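Local coordinates for protein carbohydrate esterase (Metagenome, PDB 6TKX) that probably removes feruloyl and acetyl groups from xylan, as a bifunctional carbohydrate esterase of the alpha/beta hydrolase superfamily, at residues 15-20 and 36-41; 101-106 and 157-162. All coordinates share one frame; numbering follows the deposited sequence.

Both contacts belong to one alpha/beta hydrolase domain but hold different layers of it. Interaction 1 pairs strands 15-23 and 33-39, the antiparallel hairpin at one end of the main sheet. Interaction 2 lies where helix 96-110, which packs on strands 46-52 and 121-127 through Val101 and Ile105, meets the loop between strands 151-154 and 172-175. Their centres are 23 Å apart, and the nearest atoms, about 8 Å apart, do not touch. Neither contact includes Ser128, Asp237 or His269, which probably form the catalytic triad; strand 121-127, under the helix of interaction 2, leads into the probable nucleophile elbow at Ser128.

Interaction 1 of 2, residues 15-20 and 36-41; sequences YSTSWT and IYLPKE
The antiparallel hairpin of strands 15-23 and 33-39 starts the main sheet of this alpha/beta hydrolase, and residues 15-20 and 36-41 zip its two arms together. Trp19 and Ile36 form a hydrogen-bonded pair, N to O in both directions, each bond 2.9 Å long. Leu38 N then donates to Thr17 O over 2.9 Å. Beyond Thr17 the register slips by one residue in a beta bulge, and Ser16 N turns to Leu38 O at 2.9 Å, with a weak second bond to Pro39 O. Ser16 OG also donates to Pro39 O, at 2.8 Å, because a chi1 of 68° sets the hydroxyl between the backbone N and the carbonyl carbon. Thr17 OG1 in turn donates to Ser16 OG. An alanine in place of Ser16 would probably leave Pro39 O with only the weak backbone bond from this strand and Thr17 OG1 without its acceptor.

On one face, the edge of the Tyr37 ring points at the face of Tyr15, an edge-to-face pair with planes at 58°. Tyr37 CD1 sits over the centre of the Tyr15 ring, 3.7 Å above its plane. The other face carries Trp19, whose CZ3 meets Leu38 CD1 at 3.5 Å near the indole plane, while CE3 touches Ile36 CG2. Leu38 also touches Ala80 on the adjoining strand 80-84 and Tyr46 on strand 46-52 beyond it. Three regular backbone bonds thus hold Thr17 and Trp19 to Leu38 and Ile36, whereas at the bulge Pro39 O is shared by a short hydroxyl bond and a weak N-H.

Interaction 2 of 2, residues 101-106 and 157-162; sequences VKAAIR and GSLGNY
Arg106 reaches from helix 96-110 of the alpha/beta hydrolase fold to the irregular loop 157-162, and its side chain carries most of the contact. Arg106 CB lies 3.6 Å from Tyr162 O, with Tyr162 CB a little farther off. CG passes Tyr162 O at a looser distance, and CD comes to 3.5 Å from that same oxygen. At chi3, -73°, the chain bends and brings the guanidinium back over its own helix, so that one face covers Ala103 CA. NE donates to a water at 2.8 Å; this water donates a hydrogen bond to Leu159 O and accepts one from Tyr162 N, tying the backbone at both points to the arginine. NH1 donates to Glu156 O, the residue before Gly157. NH2 donates directly to Leu159 O through a bent bond, 135° at the hydrogen, meeting a lone pair in the carbonyl plane, though the oxygen stands 16° out of the guanidinium plane. With three donor nitrogens engaged, the group has little freedom to rotate. Alongside, Ala103 CB packs on Leu159 CB at 3.8 Å, an apolar contact beside the polar ones. Leu159 O thus receives two bonds, 2.6 Å from Arg106 NH2 and 2.7 Å from the water.

Interaction 1 of 2, residues 15-20 and 36-41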
# COMPACT_ATOMS: atom_id res chain seq x y z
N TYR A 15 13.94 14.13 -9.23
CA TYR A 15 14.70 13.78 -8.04
C TYR A 15 16.18 14.14 -8.16
O TYR A 15 16.78 14.11 -9.24
CB TYR A 15 14.60 12.27 -7.71
CG TYR A 15 15.10 11.37 -8.81
CD1 TYR A 15 16.43 11.00 -8.88
CD2 TYR A 15 14.23 10.89 -9.78
CE1 TYR A 15 16.89 10.19 -9.87
CE2 TYR A 15 14.67 10.06 -10.78
CZ TYR A 15 16.01 9.72 -10.83
OH TYR A 15 16.47 8.89 -11.82
N SER A 16 16.76 14.44 -7.00
CA SER A 16 18.19 14.69 -6.86
C SER A 16 18.97 13.40 -6.62
O SER A 16 20.16 13.32 -6.97
CB SER A 16 18.44 15.65 -5.70
OG SER A 16 18.12 15.04 -4.46
N THR A 17 18.34 12.38 -6.04
CA THR A 17 19.09 11.25 -5.54
C THR A 17 18.26 10.00 -5.67
O THR A 17 17.07 10.03 -5.38
CB THR A 17 19.49 11.50 -4.08
OG1 THR A 17 19.97 12.85 -3.97
CG2 THR A 17 20.54 10.52 -3.63
N SER A 18 18.91 8.91 -6.01
CA SER A 18 18.25 7.68 -6.43
C SER A 18 19.12 6.55 -5.91
O SER A 18 20.34 6.57 -6.13
CB SER A 18 18.09 7.69 -7.96
OG SER A 18 18.56 6.52 -8.61
N TRP A 19 18.52 5.61 -5.17
CA TRP A 19 19.14 4.32 -4.84
C TRP A 19 18.18 3.23 -5.32
O TRP A 19 17.03 3.18 -4.87
CB TRP A 19 19.39 4.12 -3.34
CG TRP A 19 20.35 5.02 -2.59
CD1 TRP A 19 21.66 4.74 -2.27
CD2 TRP A 19 20.07 6.30 -2.01
NE1 TRP A 19 22.19 5.77 -1.55
CE2 TRP A 19 21.25 6.74 -1.37
CE3 TRP A 19 18.94 7.14 -1.98
CZ2 TRP A 19 21.34 7.97 -0.71
CZ3 TRP A 19 19.04 8.37 -1.33
CH2 TRP A 19 20.23 8.77 -0.70
N THR A 20 18.64 2.34 -6.19
CA THR A 20 17.75 1.34 -6.77
C THR A 20 18.21 -0.06 -6.40
O THR A 20 19.39 -0.32 -6.22
CB THR A 20 17.62 1.44 -8.33
OG1 THR A 20 18.86 1.20 -8.99
CG2 THR A 20 17.08 2.80 -8.74
N ILE A 36 14.55 4.15 -3.80
CA ILE A 36 14.44 5.35 -2.97
C ILE A 36 14.79 6.55 -3.81
O ILE A 36 15.82 6.55 -4.50
CB ILE A 36 15.36 5.28 -1.73
CG1 ILE A 36 14.95 4.10 -0.84
CG2 ILE A 36 15.31 6.61 -0.97
CD1 ILE A 36 15.82 3.86 0.36
N TYR A 37 13.97 7.60 -3.73
CA TYR A 37 14.20 8.83 -4.47
C TYR A 37 14.01 10.02 -3.54
O TYR A 37 13.02 10.09 -2.81
CB TYR A 37 13.25 8.96 -5.67
CG TYR A 37 13.30 7.79 -6.61
CD1 TYR A 37 14.17 7.78 -7.68
CD2 TYR A 37 12.47 6.67 -6.42
CE1 TYR A 37 14.24 6.71 -8.54
CE2 TYR A 37 12.53 5.58 -7.30
CZ TYR A 37 13.43 5.62 -8.37
OH TYR A 37 13.55 4.61 -9.28
N LEU A 38 14.95 10.97 -3.60
CA LEU A 38 14.78 12.21 -2.85
C LEU A 38 14.46 13.34 -3.81
O LEU A 38 14.94 13.36 -4.95
CB LEU A 38 16.04 12.54 -2.04
CG LEU A 38 16.61 11.33 -1.27
CD1 LEU A 38 17.93 11.64 -0.57
CD2 LEU A 38 15.56 10.79 -0.27
N PRO A 39 13.64 14.29 -3.40
CA PRO A 39 13.21 15.34 -4.34
C PRO A 39 14.36 16.10 -4.97
O PRO A 39 15.50 16.11 -4.49
CB PRO A 39 12.35 16.26 -3.46
CG PRO A 39 11.83 15.39 -2.39
CD PRO A 39 12.84 14.30 -2.16
N LYS A 40 14.03 16.77 -6.08
CA LYS A 40 14.94 17.73 -6.71
C LYS A 40 15.25 18.87 -5.75
O LYS A 40 16.41 19.10 -5.39
CB LYS A 40 14.34 18.26 -8.02
CG LYS A 40 15.26 19.19 -8.84
CD LYS A 40 14.76 19.42 -10.28
CE LYS A 40 15.33 20.70 -10.93
NZ LYS A 40 16.70 20.54 -11.45
N GLU A 41 14.22 19.59 -5.31
CA GLU A 41 14.42 20.63 -4.31
C GLU A 41 15.11 20.00 -3.11
O GLU A 41 14.48 19.31 -2.31
CB GLU A 41 13.10 21.29 -3.92
CG GLU A 41 12.50 22.19 -5.01
CD GLU A 41 11.71 21.42 -6.06
OE1 GLU A 41 11.49 20.20 -5.88
OE2 GLU A 41 11.31 22.03 -7.07

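Interaction 2 of 2, residues 101-106 and 157-162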
# COMPACT_ATOMS: atom_id res chain seq x y z
N VAL A 101 5.78 -5.99 3.47
CA VAL A 101 5.58 -4.54 3.64
C VAL A 101 6.13 -4.09 4.99
O VAL A 101 6.83 -3.07 5.09
CB VAL A 101 4.09 -4.17 3.47
CG1 VAL A 101 3.89 -2.68 3.71
CG2 VAL A 101 3.50 -4.60 2.06
N LYS A 102 5.80 -4.82 6.05
CA LYS A 102 6.26 -4.45 7.39
C LYS A 102 7.79 -4.42 7.46
O LYS A 102 8.37 -3.48 8.00
CB LYS A 102 5.69 -5.42 8.42
CG LYS A 102 4.15 -5.46 8.47
CD LYS A 102 3.52 -4.26 9.22
CE LYS A 102 2.03 -4.50 9.57
NZ LYS A 102 1.42 -3.42 10.40
N ALA A 103 8.44 -5.47 6.93
CA ALA A 103 9.90 -5.50 6.84
C ALA A 103 10.44 -4.28 6.09
O ALA A 103 11.43 -3.67 6.51
CB ALA A 103 10.34 -6.79 6.16
N ALA A 104 9.80 -3.91 4.99
CA ALA A 104 10.26 -2.76 4.23
C ALA A 104 10.18 -1.52 5.08
O ALA A 104 11.05 -0.64 5.02
CB ALA A 104 9.44 -2.62 2.94
N ILE A 105 9.16 -1.45 5.93
CA ILE A 105 8.97 -0.27 6.76
C ILE A 105 10.04 -0.20 7.84
O ILE A 105 10.61 0.87 8.11
CB ILE A 105 7.55 -0.29 7.37
CG1 ILE A 105 6.50 -0.32 6.24
CG2 ILE A 105 7.28 0.92 8.24
CD1 ILE A 105 5.16 0.35 6.57
N ARG A 106 10.32 -1.32 8.49
CA ARG A 106 11.38 -1.31 9.49
C ARG A 106 12.69 -0.89 8.84
O ARG A 106 13.47 -0.13 9.42
CB ARG A 106 11.52 -2.67 10.13
CG ARG A 106 10.20 -3.24 10.58
CD ARG A 106 10.36 -4.37 11.50
NE ARG A 106 10.81 -5.61 10.87
CZ ARG A 106 10.01 -6.52 10.34
NH1 ARG A 106 8.71 -6.31 10.34
NH2 ARG A 106 10.50 -7.62 9.80
N GLY A 157 5.87 -10.58 11.18
CA GLY A 157 6.92 -11.42 10.64
C GLY A 157 8.24 -11.20 11.36
O GLY A 157 8.35 -10.30 12.20
N SER A 158 9.23 -12.03 11.03
CA SER A 158 10.61 -11.87 11.49
C SER A 158 11.59 -11.62 10.33
O SER A 158 12.73 -12.07 10.36
CB SER A 158 11.02 -13.13 12.25
OG SER A 158 11.06 -14.26 11.36
N LEU A 159 11.16 -10.92 9.27
CA LEU A 159 11.99 -10.75 8.09
C LEU A 159 13.01 -9.65 8.30
O LEU A 159 12.65 -8.53 8.67
CB LEU A 159 11.15 -10.41 6.86
CG LEU A 159 10.27 -11.51 6.29
CD1 LEU A 159 9.42 -10.97 5.16
CD2 LEU A 159 11.14 -12.64 5.79
N GLY A 160 14.28 -9.96 8.04
CA GLY A 160 15.32 -8.95 8.04
C GLY A 160 15.97 -8.76 9.38
O GLY A 160 15.81 -9.53 10.34
N ASN A 161 16.70 -7.64 9.47
CA ASN A 161 17.61 -7.40 10.58
C ASN A 161 17.29 -6.11 11.32
O ASN A 161 18.17 -5.55 11.99
CB ASN A 161 19.06 -7.40 10.10
CG ASN A 161 19.52 -8.79 9.66
OD1 ASN A 161 19.03 -9.80 10.16
ND2 ASN A 161 20.46 -8.84 8.73
N TYR A 162 16.04 -5.63 11.24
CA TYR A 162 15.61 -4.43 11.96
C TYR A 162 14.33 -4.69 12.75
O TYR A 162 13.48 -3.81 12.88
CB TYR A 162 15.45 -3.25 10.98
CG TYR A 162 16.68 -3.05 10.07
CD1 TYR A 162 17.67 -2.12 10.40
CD2 TYR A 162 16.84 -3.80 8.89
CE1 TYR A 162 18.81 -1.94 9.55
CE2 TYR A 162 17.96 -3.64 8.07
CZ TYR A 162 18.94 -2.71 8.40
OH TYR A 162 20.04 -2.57 7.55
O HOH W 1 13.39 -6.18 9.87